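Local coordinates for telomeric DNA-binding factor trf1 (PDB 6K5S), which probably binds telomeric DNA in fission yeast, and pairs two copies through its all-helical TRF-homology domain, at residues Ser8-Leu13 and Asp58-Glu63; Asn15-Ile20 and Asn51-Val56; Ala85-Phe90 and Leu110-Pro115; Glu130-Ala135 and Leu154-Met159. All coordinates share one frame; numbering follows the deposited sequence.

Contact 1. Residues Ser8-Leu13 and Asp58-Glu63; sequences SLIPTL and DIYTEE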
loop_
_atom_site.group_PDB
_atom_site.type_symbol
_atom_site.label_atom_id
_atom_site.label_comp_id
_atom_site.label_asym_id
_atom_site.label_seq_id
_atom_site.Cartn_x
_atom_site.Cartn_y
_atom_site.Cartn_z
ATOM N N SER A 8 4.784 -5.363 9.516
ATOM C CA SER A 8 3.399 -4.906 9.514
ATOM C C SER A 8 2.837 -4.726 8.113
ATOM O O SER A 8 1.618 -4.825 7.946
ATOM C CB SER A 8 3.250 -3.612 10.319
ATOM O OG SER A 8 4.114 -2.596 9.873
ATOM N N LEU A 9 3.693 -4.524 7.099
ATOM C CA LEU A 9 3.234 -4.222 5.749
ATOM C C LEU A 9 3.004 -5.450 4.883
ATOM O O LEU A 9 2.689 -5.293 3.694
ATOM C CB LEU A 9 4.228 -3.294 5.047
ATOM C CG LEU A 9 4.103 -1.867 5.593
ATOM C CD1 LEU A 9 5.265 -1.028 5.197
ATOM C CD2 LEU A 9 2.794 -1.225 5.109
ATOM N N ILE A 10 3.166 -6.657 5.439
ATOM C CA ILE A 10 3.031 -7.856 4.622
ATOM C C ILE A 10 1.676 -7.899 3.916
ATOM O O ILE A 10 1.659 -8.169 2.716
ATOM C CB ILE A 10 3.329 -9.108 5.468
ATOM C CG1 ILE A 10 4.853 -9.294 5.635
ATOM C CG2 ILE A 10 2.637 -10.329 4.879
ATOM C CD1 ILE A 10 5.612 -9.743 4.385
ATOM N N PRO A 11 0.543 -7.577 4.556
ATOM C CA PRO A 11 -0.728 -7.570 3.787
ATOM C C PRO A 11 -0.728 -6.631 2.583
ATOM O O PRO A 11 -1.292 -6.979 1.538
ATOM C CB PRO A 11 -1.756 -7.163 4.846
ATOM C CG PRO A 11 -1.191 -7.723 6.127
ATOM C CD PRO A 11 0.297 -7.458 6.007
ATOM N N THR A 12 -0.100 -5.465 2.683
ATOM C CA THR A 12 -0.018 -4.548 1.543
ATOM C C THR A 12 0.885 -5.113 0.448
ATOM O O THR A 12 0.516 -5.136 -0.736
ATOM C CB THR A 12 0.511 -3.178 2.004
ATOM O OG1 THR A 12 -0.461 -2.510 2.828
ATOM C CG2 THR A 12 0.849 -2.301 0.800
ATOM N N LEU A 13 2.093 -5.557 0.828
ATOM C CA LEU A 13 2.979 -6.222 -0.111
ATOM C C LEU A 13 2.235 -7.319 -0.858
ATOM O O LEU A 13 2.296 -7.391 -2.083
ATOM C CB LEU A 13 4.199 -6.809 0.623
ATOM C CG LEU A 13 5.249 -7.416 -0.323
ATOM C CD1 LEU A 13 5.806 -6.351 -1.264
ATOM C CD2 LEU A 13 6.405 -8.047 0.471
ATOM N N ASP A 58 10.493 -0.777 -1.781
ATOM C CA ASP A 58 11.683 -0.135 -1.223
ATOM C C ASP A 58 11.800 -0.361 0.279
ATOM O O ASP A 58 12.911 -0.355 0.821
ATOM C CB ASP A 58 11.660 1.352 -1.546
ATOM C CG ASP A 58 12.073 1.633 -2.967
ATOM O OD1 ASP A 58 12.619 0.712 -3.629
ATOM O OD2 ASP A 58 11.860 2.780 -3.415
ATOM N N ILE A 59 10.674 -0.586 0.959
ATOM C CA ILE A 59 10.711 -0.958 2.371
ATOM C C ILE A 59 11.345 -2.329 2.558
ATOM O O ILE A 59 12.024 -2.577 3.564
ATOM C CB ILE A 59 9.290 -0.892 2.963
ATOM C CG1 ILE A 59 8.909 0.566 3.181
ATOM C CG2 ILE A 59 9.188 -1.673 4.272
ATOM C CD1 ILE A 59 7.489 0.884 2.900
ATOM N N TYR A 60 11.165 -3.231 1.597
ATOM C CA TYR A 60 11.641 -4.601 1.743
ATOM C C TYR A 60 13.009 -4.846 1.146
ATOM O O TYR A 60 13.698 -5.776 1.579
ATOM C CB TYR A 60 10.646 -5.577 1.101
ATOM C CG TYR A 60 9.421 -5.708 1.946
ATOM C CD1 TYR A 60 8.370 -4.799 1.823
ATOM C CD2 TYR A 60 9.344 -6.686 2.919
ATOM C CE1 TYR A 60 7.263 -4.887 2.625
ATOM C CE2 TYR A 60 8.234 -6.794 3.735
ATOM C CZ TYR A 60 7.193 -5.892 3.577
ATOM O OH TYR A 60 6.102 -6.010 4.384
ATOM N N THR A 61 13.411 -4.090 0.125
ATOM C CA THR A 61 14.701 -4.358 -0.483
ATOM C C THR A 61 15.292 -3.081 -1.067
ATOM O O THR A 61 14.572 -2.219 -1.579
ATOM C CB THR A 61 14.597 -5.450 -1.567
ATOM O OG1 THR A 61 15.909 -5.799 -2.013
ATOM C CG2 THR A 61 13.792 -4.975 -2.758
ATOM N N GLU A 62 16.610 -2.950 -0.983
ATOM C CA GLU A 62 17.270 -1.938 -1.793
ATOM C C GLU A 62 17.839 -2.513 -3.085
ATOM O O GLU A 62 18.490 -1.787 -3.833
ATOM C CB GLU A 62 18.371 -1.227 -0.994
ATOM C CG GLU A 62 19.007 -2.048 0.092
ATOM C CD GLU A 62 20.115 -1.298 0.833
ATOM O OE1 GLU A 62 19.958 -0.094 1.125
ATOM O OE2 GLU A 62 21.157 -1.920 1.100
ATOM N N GLU A 63 17.640 -3.803 -3.348
ATOM C CA GLU A 63 18.119 -4.448 -4.562
ATOM C C GLU A 63 16.945 -4.700 -5.516
ATOM O O GLU A 63 15.880 -4.068 -5.396
ATOM C CB GLU A 63 18.867 -5.737 -4.200
ATOM C CG GLU A 63 19.802 -5.630 -2.992
ATOM C CD GLU A 63 20.962 -4.668 -3.202
ATOM O OE1 GLU A 63 21.843 -4.583 -2.305
ATOM O OE2 GLU A 63 21.009 -3.987 -4.254
#

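Contact 2. Residues Asn15-Ile20 and Asn51-Val56; sequences NLSNII and NMFRMV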
loop_
_atom_site.group_PDB
_atom_site.type_symbol
_atom_site.label_atom_id
_atom_site.label_comp_id
_atom_site.label_asym_id
_atom_site.label_seq_id
_atom_site.Cartn_x
_atom_site.Cartn_y
_atom_site.Cartn_z
ATOM N N ASN A 15 -1.130 -7.778 -1.215
ATOM C CA ASN A 15 -2.260 -7.307 -2.013
ATOM C C ASN A 15 -1.781 -6.667 -3.321
ATOM O O ASN A 15 -2.284 -6.974 -4.411
ATOM C CB ASN A 15 -3.063 -6.318 -1.176
ATOM C CG ASN A 15 -4.289 -5.791 -1.885
ATOM O OD1 ASN A 15 -5.073 -6.537 -2.490
ATOM N ND2 ASN A 15 -4.507 -4.504 -1.749
ATOM N N LEU A 16 -0.789 -5.795 -3.232
ATOM C CA LEU A 16 -0.289 -5.134 -4.434
ATOM C C LEU A 16 0.360 -6.135 -5.372
ATOM O O LEU A 16 0.235 -6.011 -6.594
ATOM C CB LEU A 16 0.698 -4.015 -4.055
ATOM C CG LEU A 16 0.125 -2.867 -3.207
ATOM C CD1 LEU A 16 1.242 -1.895 -2.744
ATOM C CD2 LEU A 16 -0.921 -2.118 -3.991
ATOM N N SER A 17 1.069 -7.129 -4.821
ATOM C CA SER A 17 1.707 -8.133 -5.662
ATOM C C SER A 17 0.658 -8.928 -6.413
ATOM O O SER A 17 0.806 -9.191 -7.606
ATOM C CB SER A 17 2.564 -9.077 -4.809
ATOM O OG SER A 17 3.607 -8.380 -4.123
ATOM N N ASN A 18 -0.410 -9.309 -5.714
ATOM C CA ASN A 18 -1.498 -10.063 -6.331
ATOM C C ASN A 18 -2.152 -9.263 -7.459
ATOM O O ASN A 18 -2.433 -9.801 -8.535
ATOM C CB ASN A 18 -2.528 -10.442 -5.264
ATOM C CG ASN A 18 -2.024 -11.537 -4.281
ATOM O OD1 ASN A 18 -1.119 -12.314 -4.581
ATOM N ND2 ASN A 18 -2.668 -11.621 -3.126
ATOM N N ILE A 19 -2.400 -7.980 -7.238
ATOM C CA ILE A 19 -3.016 -7.170 -8.285
ATOM C C ILE A 19 -2.103 -7.106 -9.511
ATOM O O ILE A 19 -2.546 -7.273 -10.654
ATOM C CB ILE A 19 -3.357 -5.773 -7.742
ATOM C CG1 ILE A 19 -4.475 -5.880 -6.692
ATOM C CG2 ILE A 19 -3.720 -4.835 -8.870
ATOM C CD1 ILE A 19 -4.683 -4.597 -5.864
ATOM N N ILE A 20 -0.807 -6.874 -9.286
ATOM C CA ILE A 20 0.127 -6.789 -10.404
ATOM C C ILE A 20 0.175 -8.114 -11.166
ATOM O O ILE A 20 0.144 -8.144 -12.406
ATOM C CB ILE A 20 1.516 -6.365 -9.880
ATOM C CG1 ILE A 20 1.434 -4.960 -9.309
ATOM C CG2 ILE A 20 2.594 -6.504 -10.973
ATOM C CD1 ILE A 20 2.635 -4.594 -8.473
ATOM N N ASN A 51 2.840 2.642 -8.500
ATOM C CA ASN A 51 3.465 3.655 -7.651
ATOM C C ASN A 51 3.441 3.242 -6.187
ATOM O O ASN A 51 4.412 3.467 -5.451
ATOM C CB ASN A 51 2.768 5.003 -7.825
ATOM C CG ASN A 51 3.120 5.669 -9.145
ATOM O OD1 ASN A 51 4.086 5.284 -9.804
ATOM N ND2 ASN A 51 2.340 6.676 -9.530
ATOM N N MET A 52 2.337 2.646 -5.735
ATOM C CA MET A 52 2.323 2.144 -4.364
ATOM C C MET A 52 3.272 0.962 -4.231
ATOM O O MET A 52 3.971 0.838 -3.218
ATOM C CB MET A 52 0.903 1.763 -3.931
ATOM C CG MET A 52 0.008 2.978 -3.477
ATOM S SD MET A 52 -1.716 2.495 -3.095
ATOM C CE MET A 52 -2.161 1.847 -4.670
ATOM N N PHE A 53 3.338 0.112 -5.258
ATOM C CA PHE A 53 4.190 -1.069 -5.181
ATOM C C PHE A 53 5.658 -0.669 -5.088
ATOM O O PHE A 53 6.398 -1.183 -4.247
ATOM C CB PHE A 53 3.957 -1.989 -6.371
ATOM C CG PHE A 53 4.684 -3.311 -6.269
ATOM C CD1 PHE A 53 4.342 -4.230 -5.281
ATOM C CD2 PHE A 53 5.705 -3.629 -7.146
ATOM C CE1 PHE A 53 5.005 -5.449 -5.189
ATOM C CE2 PHE A 53 6.377 -4.829 -7.053
ATOM C CZ PHE A 53 6.020 -5.747 -6.065
ATOM N N ARG A 54 6.079 0.289 -5.913
ATOM C CA ARG A 54 7.443 0.793 -5.820
ATOM C C ARG A 54 7.777 1.288 -4.410
ATOM O O ARG A 54 8.871 1.022 -3.897
ATOM C CB ARG A 54 7.653 1.904 -6.851
ATOM C CG ARG A 54 7.997 1.419 -8.235
ATOM C CD ARG A 54 8.098 2.598 -9.259
ATOM N NE ARG A 54 7.656 2.138 -10.569
ATOM C CZ ARG A 54 6.574 2.557 -11.234
ATOM N NH1 ARG A 54 5.791 3.522 -10.756
ATOM N NH2 ARG A 54 6.295 2.013 -12.410
ATOM N N MET A 55 6.850 1.996 -3.763
ATOM C CA MET A 55 7.103 2.479 -2.407
ATOM C C MET A 55 7.221 1.326 -1.420
ATOM O O MET A 55 8.122 1.322 -0.575
ATOM C CB MET A 55 5.994 3.436 -1.940
ATOM C CG MET A 55 5.878 4.764 -2.695
ATOM S SD MET A 55 4.772 5.835 -1.740
ATOM C CE MET A 55 5.624 5.651 -0.165
ATOM N N VAL A 56 6.314 0.343 -1.495
ATOM C CA VAL A 56 6.366 -0.755 -0.529
ATOM C C VAL A 56 7.593 -1.625 -0.788
ATOM O O VAL A 56 8.251 -2.069 0.155
ATOM C CB VAL A 56 5.060 -1.573 -0.533
ATOM C CG1 VAL A 56 4.910 -2.374 -1.768
ATOM C CG2 VAL A 56 5.009 -2.529 0.677
#

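Contact 3. Residues Ala85-Phe90 and Leu110-Pro115; sequences ANLAIF and LEVFAP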
loop_
_atom_site.group_PDB
_atom_site.type_symbol
_atom_site.label_atom_id
_atom_site.label_comp_id
_atom_site.label_asym_id
_atom_site.label_seq_id
_atom_site.Cartn_x
_atom_site.Cartn_y
_atom_site.Cartn_z
ATOM N N ALA A 85 5.705 -11.570 -4.151
ATOM C CA ALA A 85 6.216 -10.264 -4.529
ATOM C C ALA A 85 7.304 -10.401 -5.579
ATOM O O ALA A 85 7.322 -9.661 -6.567
ATOM C CB ALA A 85 6.723 -9.513 -3.290
ATOM N N ASN A 86 8.211 -11.367 -5.392
ATOM C CA ASN A 86 9.292 -11.559 -6.347
ATOM C C ASN A 86 8.770 -11.926 -7.732
ATOM O O ASN A 86 9.307 -11.451 -8.739
ATOM C CB ASN A 86 10.272 -12.614 -5.812
ATOM C CG ASN A 86 11.239 -12.016 -4.776
ATOM O OD1 ASN A 86 11.387 -10.793 -4.697
ATOM N ND2 ASN A 86 11.893 -12.868 -3.985
ATOM N N LEU A 87 7.714 -12.745 -7.813
ATOM C CA LEU A 87 7.077 -12.998 -9.105
ATOM C C LEU A 87 6.500 -11.727 -9.712
ATOM O O LEU A 87 6.636 -11.492 -10.924
ATOM C CB LEU A 87 5.974 -14.054 -8.964
ATOM C CG LEU A 87 6.589 -15.445 -8.810
ATOM C CD1 LEU A 87 5.677 -16.354 -8.008
ATOM C CD2 LEU A 87 6.877 -16.002 -10.200
ATOM N N ALA A 88 5.833 -10.906 -8.896
ATOM C CA ALA A 88 5.255 -9.675 -9.423
ATOM C C ALA A 88 6.350 -8.747 -9.919
ATOM O O ALA A 88 6.210 -8.116 -10.977
ATOM C CB ALA A 88 4.391 -8.995 -8.357
ATOM N N ILE A 89 7.459 -8.669 -9.169
ATOM C CA ILE A 89 8.610 -7.856 -9.577
ATOM C C ILE A 89 9.158 -8.339 -10.913
ATOM O O ILE A 89 9.478 -7.537 -11.794
ATOM C CB ILE A 89 9.702 -7.889 -8.490
ATOM C CG1 ILE A 89 9.282 -7.064 -7.272
ATOM C CG2 ILE A 89 11.047 -7.325 -9.023
ATOM C CD1 ILE A 89 10.181 -7.343 -6.045
ATOM N N PHE A 90 9.311 -9.659 -11.068
ATOM C CA PHE A 90 9.880 -10.198 -12.300
ATOM C C PHE A 90 8.981 -9.896 -13.492
ATOM O O PHE A 90 9.461 -9.456 -14.550
ATOM C CB PHE A 90 10.094 -11.702 -12.160
ATOM C CG PHE A 90 11.012 -12.284 -13.194
ATOM C CD1 PHE A 90 10.542 -12.574 -14.471
ATOM C CD2 PHE A 90 12.343 -12.564 -12.887
ATOM C CE1 PHE A 90 11.383 -13.122 -15.427
ATOM C CE2 PHE A 90 13.189 -13.106 -13.851
ATOM C CZ PHE A 90 12.701 -13.390 -15.113
ATOM N N LEU A 110 16.295 -18.436 -10.689
ATOM C CA LEU A 110 15.970 -19.621 -9.902
ATOM C C LEU A 110 15.423 -19.263 -8.523
ATOM O O LEU A 110 14.570 -19.979 -7.993
ATOM C CB LEU A 110 17.200 -20.521 -9.783
ATOM C CG LEU A 110 17.632 -21.167 -11.109
ATOM C CD1 LEU A 110 18.929 -21.947 -10.939
ATOM C CD2 LEU A 110 16.532 -22.045 -11.700
ATOM N N GLU A 111 15.892 -18.172 -7.920
ATOM C CA GLU A 111 15.353 -17.774 -6.627
ATOM C C GLU A 111 13.903 -17.308 -6.751
ATOM O O GLU A 111 13.102 -17.502 -5.834
ATOM C CB GLU A 111 16.228 -16.680 -6.018
ATOM C CG GLU A 111 15.716 -16.162 -4.693
ATOM C CD GLU A 111 15.857 -17.188 -3.588
ATOM O OE1 GLU A 111 16.914 -17.854 -3.511
ATOM O OE2 GLU A 111 14.901 -17.340 -2.805
ATOM N N VAL A 112 13.545 -16.746 -7.896
ATOM C CA VAL A 112 12.193 -16.242 -8.115
ATOM C C VAL A 112 11.235 -17.381 -8.460
ATOM O O VAL A 112 10.112 -17.437 -7.956
ATOM C CB VAL A 112 12.238 -15.164 -9.222
ATOM C CG1 VAL A 112 10.832 -14.766 -9.664
ATOM C CG2 VAL A 112 13.012 -13.951 -8.735
ATOM N N PHE A 113 11.667 -18.327 -9.302
ATOM C CA PHE A 113 10.758 -19.353 -9.799
ATOM C C PHE A 113 10.913 -20.695 -9.104
ATOM O O PHE A 113 9.979 -21.499 -9.151
ATOM C CB PHE A 113 10.953 -19.545 -11.312
ATOM C CG PHE A 113 10.463 -18.386 -12.129
ATOM C CD1 PHE A 113 11.278 -17.299 -12.353
ATOM C CD2 PHE A 113 9.177 -18.381 -12.657
ATOM C CE1 PHE A 113 10.832 -16.219 -13.107
ATOM C CE2 PHE A 113 8.716 -17.310 -13.407
ATOM C CZ PHE A 113 9.543 -16.218 -13.627
ATOM N N ALA A 114 12.053 -20.949 -8.462
ATOM C CA ALA A 114 12.290 -22.181 -7.703
ATOM C C ALA A 114 12.894 -21.843 -6.337
ATOM O O ALA A 114 14.023 -22.228 -6.014
ATOM C CB ALA A 114 13.192 -23.126 -8.490
ATOM N N PRO A 115 12.177 -21.091 -5.523
ATOM C CA PRO A 115 12.739 -20.662 -4.239
ATOM C C PRO A 115 12.766 -21.815 -3.249
ATOM O O PRO A 115 12.080 -22.827 -3.412
ATOM C CB PRO A 115 11.781 -19.555 -3.786
ATOM C CG PRO A 115 10.481 -19.937 -4.417
ATOM C CD PRO A 115 10.791 -20.627 -5.713
HETATM O O HOH W 1 11.353 -15.745 -4.310
#

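Contact 4. Residues Glu130-Ala135 and Leu154-Met159; sequences ELKTQA and LFPSDM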
loop_
_atom_site.group_PDB
_atom_site.type_symbol
_atom_site.label_atom_id
_atom_site.label_comp_id
_atom_site.label_asym_id
_atom_site.label_seq_id
_atom_site.Cartn_x
_atom_site.Cartn_y
_atom_site.Cartn_z
ATOM N N GLU A 130 15.165 -19.588 -22.313
ATOM C CA GLU A 130 14.666 -18.490 -23.138
ATOM C C GLU A 130 14.985 -17.138 -22.512
ATOM O O GLU A 130 15.239 -16.160 -23.223
ATOM C CB GLU A 130 13.150 -18.622 -23.359
ATOM C CG GLU A 130 12.699 -19.873 -24.156
ATOM C CD GLU A 130 13.300 -19.978 -25.564
ATOM O OE1 GLU A 130 13.724 -18.952 -26.144
ATOM O OE2 GLU A 130 13.348 -21.106 -26.108
ATOM N N LEU A 131 14.920 -17.045 -21.190
ATOM C CA LEU A 131 15.347 -15.809 -20.539
ATOM C C LEU A 131 16.797 -15.493 -20.887
ATOM O O LEU A 131 17.123 -14.359 -21.252
ATOM C CB LEU A 131 15.181 -15.908 -19.016
ATOM C CG LEU A 131 15.713 -14.662 -18.285
ATOM C CD1 LEU A 131 14.913 -13.409 -18.660
ATOM C CD2 LEU A 131 15.621 -14.889 -16.780
ATOM N N LYS A 132 17.688 -16.478 -20.746
ATOM C CA LYS A 132 19.095 -16.251 -21.065
ATOM C C LYS A 132 19.252 -15.822 -22.522
ATOM O O LYS A 132 20.052 -14.935 -22.834
ATOM C CB LYS A 132 19.916 -17.515 -20.777
ATOM C CG LYS A 132 19.960 -17.906 -19.273
ATOM C CD LYS A 132 20.582 -19.304 -19.088
ATOM C CE LYS A 132 20.860 -19.649 -17.595
ATOM N NZ LYS A 132 21.772 -18.642 -16.986
ATOM N N THR A 133 18.444 -16.393 -23.410
ATOM C CA THR A 133 18.512 -16.026 -24.823
ATOM C C THR A 133 18.128 -14.564 -25.035
ATOM O O THR A 133 18.799 -13.843 -25.779
ATOM C CB THR A 133 17.610 -16.940 -25.658
ATOM O OG1 THR A 133 18.018 -18.299 -25.456
ATOM C CG2 THR A 133 17.762 -16.585 -27.157
ATOM N N GLN A 134 17.058 -14.105 -24.379
ATOM C CA GLN A 134 16.697 -12.693 -24.475
ATOM C C GLN A 134 17.740 -11.798 -23.811
ATOM O O GLN A 134 18.009 -10.693 -24.301
ATOM C CB GLN A 134 15.313 -12.434 -23.864
ATOM C CG GLN A 134 14.141 -13.122 -24.620
ATOM C CD GLN A 134 14.127 -12.793 -26.119
ATOM O OE1 GLN A 134 14.259 -11.632 -26.504
ATOM N NE2 GLN A 134 13.953 -13.812 -26.954
ATOM N N ALA A 135 18.318 -12.227 -22.683
ATOM C CA ALA A 135 19.389 -11.419 -22.096
ATOM C C ALA A 135 20.551 -11.276 -23.072
ATOM O O ALA A 135 21.138 -10.196 -23.195
ATOM C CB ALA A 135 19.870 -12.025 -20.778
ATOM N N LEU A 154 26.172 -15.926 -19.543
ATOM C CA LEU A 154 24.773 -16.322 -19.492
ATOM C C LEU A 154 24.586 -17.828 -19.531
ATOM O O LEU A 154 23.575 -18.323 -19.032
ATOM C CB LEU A 154 24.010 -15.681 -20.643
ATOM C CG LEU A 154 23.692 -14.209 -20.413
ATOM C CD1 LEU A 154 23.137 -13.633 -21.700
ATOM C CD2 LEU A 154 22.717 -14.019 -19.247
ATOM N N PHE A 155 25.524 -18.555 -20.136
ATOM C CA PHE A 155 25.458 -20.005 -20.293
ATOM C C PHE A 155 26.764 -20.572 -19.752
ATOM O O PHE A 155 27.622 -21.038 -20.517
ATOM C CB PHE A 155 25.273 -20.404 -21.759
ATOM C CG PHE A 155 23.990 -19.926 -22.379
ATOM C CD1 PHE A 155 22.850 -20.713 -22.326
ATOM C CD2 PHE A 155 23.929 -18.717 -23.052
ATOM C CE1 PHE A 155 21.660 -20.286 -22.898
ATOM C CE2 PHE A 155 22.730 -18.287 -23.624
ATOM C CZ PHE A 155 21.599 -19.082 -23.549
ATOM N N PRO A 156 26.947 -20.547 -18.435
ATOM C CA PRO A 156 28.279 -20.756 -17.868
ATOM C C PRO A 156 28.624 -22.237 -17.792
ATOM O O PRO A 156 27.771 -23.112 -17.917
ATOM C CB PRO A 156 28.169 -20.129 -16.476
ATOM C CG PRO A 156 26.720 -20.277 -16.110
ATOM C CD PRO A 156 25.926 -20.312 -17.390
ATOM N N SER A 157 29.916 -22.499 -17.584
ATOM C CA SER A 157 30.394 -23.872 -17.477
ATOM C C SER A 157 30.073 -24.514 -16.128
ATOM O O SER A 157 30.067 -25.746 -16.036
ATOM C CB SER A 157 31.906 -23.923 -17.723
ATOM O OG SER A 157 32.608 -23.267 -16.677
ATOM N N ASP A 158 29.798 -23.717 -15.093
ATOM C CA ASP A 158 29.524 -24.232 -13.755
ATOM C C ASP A 158 28.030 -24.432 -13.481
ATOM O O ASP A 158 27.607 -24.383 -12.316
ATOM C CB ASP A 158 30.143 -23.306 -12.700
ATOM C CG ASP A 158 29.470 -21.930 -12.643
ATOM O OD1 ASP A 158 28.659 -21.615 -13.535
ATOM O OD2 ASP A 158 29.742 -21.155 -11.695
ATOM N N MET A 159 27.213 -24.648 -14.518
ATOM C CA MET A 159 25.770 -24.746 -14.296
ATOM C C MET A 159 25.445 -25.905 -13.360
ATOM O O MET A 159 24.533 -25.804 -12.530
ATOM C CB MET A 159 25.027 -24.901 -15.626
ATOM C CG MET A 159 24.611 -23.583 -16.305
ATOM S SD MET A 159 23.348 -23.757 -17.605
ATOM C CE MET A 159 21.977 -24.187 -16.577
#

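Contact 1. Residues Ser8-Leu13 and Asp58-Glu63
Tyr60 lays its phenol ring across Leu13 where the start of helix 10-24 meets the end of helix 41-60, two helices of the all-helical TRF-homology fold. The two side chains come from opposite directions, and the Leu13 methyl CD2 stops over the middle of the ring, 3.7 Å from its centroid and 5° off the normal, a nearly ideal CH-pi contact. Leu13 sets CG anti to its own N (chi1 -175°), which carries this branch out over the phenol. Leu9 comes to the same ring from another direction: its CB lies at the edge, near the ring plane, 4.2 Å from Tyr60 CE1. Ile10 stands roughly perpendicular to the tyrosine side chain and brings CD1 within 4.0 Å of Tyr60 CE2. The hydroxyl end reaches in among Leu9 and Ile10, with Tyr60 OH 3.4 Å from Leu9 CB. Tyr60 OH lies 3.2 Å from Ile10 N, but the angle there is too poor for a hydrogen bond; its polar partner is the carbonyl oxygen of Arg6, just ahead of the segment. Arg6 also uses NE on the carbonyl of Ile59, so one residue holds both the phenol and the backbone beside it. Beyond the ring, Leu13 packs on Thr81 and Ala85 of helix 76-94, while Leu9 meets Ile19 and Ile59 meets Met52, both of the second subunit. Leu9 and Ile59 themselves meet nearly square to one another, with Leu9 CD1 3.7 Å from Ile59 CD1.

Contact 2. Residues Asn15-Ile20 and Asn51-Val56
Ile20 presses its terminal methyl onto the Phe53 ring at the crossing of helices 10-24 and 41-60, part of the helical bundle of the TRF-homology fold. The short helical segments cross obliquely on the antiparallel side, at a signed angle of -135°, with axes 9.9 Å apart at closest approach. Ile20 CD1 sits over one face of the ring, displaced toward the rim, and lies only 3.3 Å from Phe53 CG, which marks this as the tight spot of the interface. On the other helix Phe53 holds CG anti to its N (chi1 -173°), turning the ring toward residues 16-20. Leu16 CB packs 3.9 Å from Phe53 CD1. Leu16 CD1 goes farther, past the phenylalanine backbone, and reaches Val56 CG1 at 3.8 Å and Met52 CB at 3.9 Å; the one methyl touches two residues a turn apart on the facing helix.

In the next shell, Ala88 of helix 76-94 lies against Ile20 and Ile89 against Phe53, a third helix closing over the pair. Leu16 also touches Leu9 of the second subunit, which brings the dimer interface right behind this core. Ser17 turns its hydroxyl back to the carbonyl oxygen of Leu13, one turn earlier, and in that position Ser17 OG lies 3.4 Å from Phe53 CE1.

Contact 3. Residues Ala85-Phe90 and Leu110-Pro115
Phe113 drives the edge of its ring into the face of Phe90, packing the C-terminal end of helix 102-113 on the middle of helix 76-94 within the TRF-homology fold. The pair is a T-shaped stack: the centroids lie 5.0 Å apart, the planes stand at 87°, and Phe113 CE1 sits over the centre of the Phe90 ring. Phe90 reaches this place because its CG is anti to the backbone N (chi1 -164°), which extends the ring toward the facing helix. Leu87, one turn earlier, lays CD2 over one face of Phe113, 3.9 Å from Phe113 CE2, so the two helix 76-94 residues hold the same aromatic ring by its face and its edge. Val112 packs beside the stack, with CG1 4.0 Å from Phe90 CB and 3.8 Å from the carbonyl oxygen Asn86 O. Farther out, Phe109 stacks with Phe113, Leu131 of helix 122-141 covers Phe90, and Ile219 of helix 208-222 reaches both Leu87 and Phe113.

Toward Asn86 the packing slackens. Its CB comes no nearer than 4.2 Å to Val112 CG2, and Glu111 beyond is exposed. Here a water bridges the helices, accepting from Asn86 ND2 at 2.9 Å and donating to the carbonyl oxygen Glu111 O, also at 2.9 Å. The same amide nitrogen bonds to the carbonyl of Ile66. Dispersion and the electrostatics of the edge-to-face pair probably carry the inner half of this joint, whereas at its outer end a water completes the polar link between the Asn86 amide and the Glu111 carbonyl.

Contact 4. Residues Glu130-Ala135 and Leu154-Met159
Lys132 spans from helix 122-141 to the carbonyl of Leu154, the last residue of helix 147-154, making the polar link of a helix-to-turn joint in the TRF-homology fold. The hydrogen bond from Lys132 NZ to Leu154 O is short, 2.7 Å, with a C=O...N angle of 153° and the nitrogen tilted 21° out of the carbonyl plane. The lysine chain runs extended as far as CE and then bends (chi4 -58°), which turns the ammonium group onto the oxygen; on the way Lys132 CD passes only 3.2 Å from Leu154 O. The ammonium group has further company: Asn106 OD1 of helix 102-113 takes a second hydrogen bond, and the Tyr128 ring offers a cation-pi contact.

The apolar contacts flank this link. Leu154 straddles Ala135, whose CB lies 3.8 Å from Leu154 CD1 and equally far from CD2. Phe155 and Lys132 run side by side but point opposite ways, the aliphatic base of the lysine lying obliquely to the ring with Lys132 CB 3.6 Å from Phe155 CZ. At the ring edge stands Thr133 OG1, 4.1 Å from Phe155 CZ; that hydroxyl is bonded to the carbonyl of Met129 and to Arg189 NH1. Arg189 and Leu193 of helix 177-195 also pack on Phe155.

Phe155 is where the chain leaves helical geometry, so the carbonyl met by Lys132 belongs to a helix terminus. The positive charge is thus placed where the helix dipole would be expected to favour it, and a buried lysine is satisfied by oxygen atoms and an aromatic face together.

Overall arrangement
From the N terminus, contact 1 closes the first loop by bringing residues 8-13 back to 58-63; contact 2 is nested inside it and joins the same two helices, 10-24 and 41-60, about two turns farther in. Both also touch the second subunit. Contact 3 opens only after contact 1 has closed, and ties helix 76-94 to helix 102-113. It touches the first pair through Ala85, which meets Leu13 and Ser17, and through Ala88 against Ser17. Contact 4 follows in series, joining helix 122-141 to the loop 154-159; the same helix 122-141 also reaches contact 3. Contacts 1 and 4 lie on opposite sides of the chain's centre, their own centres about 30 Å apart.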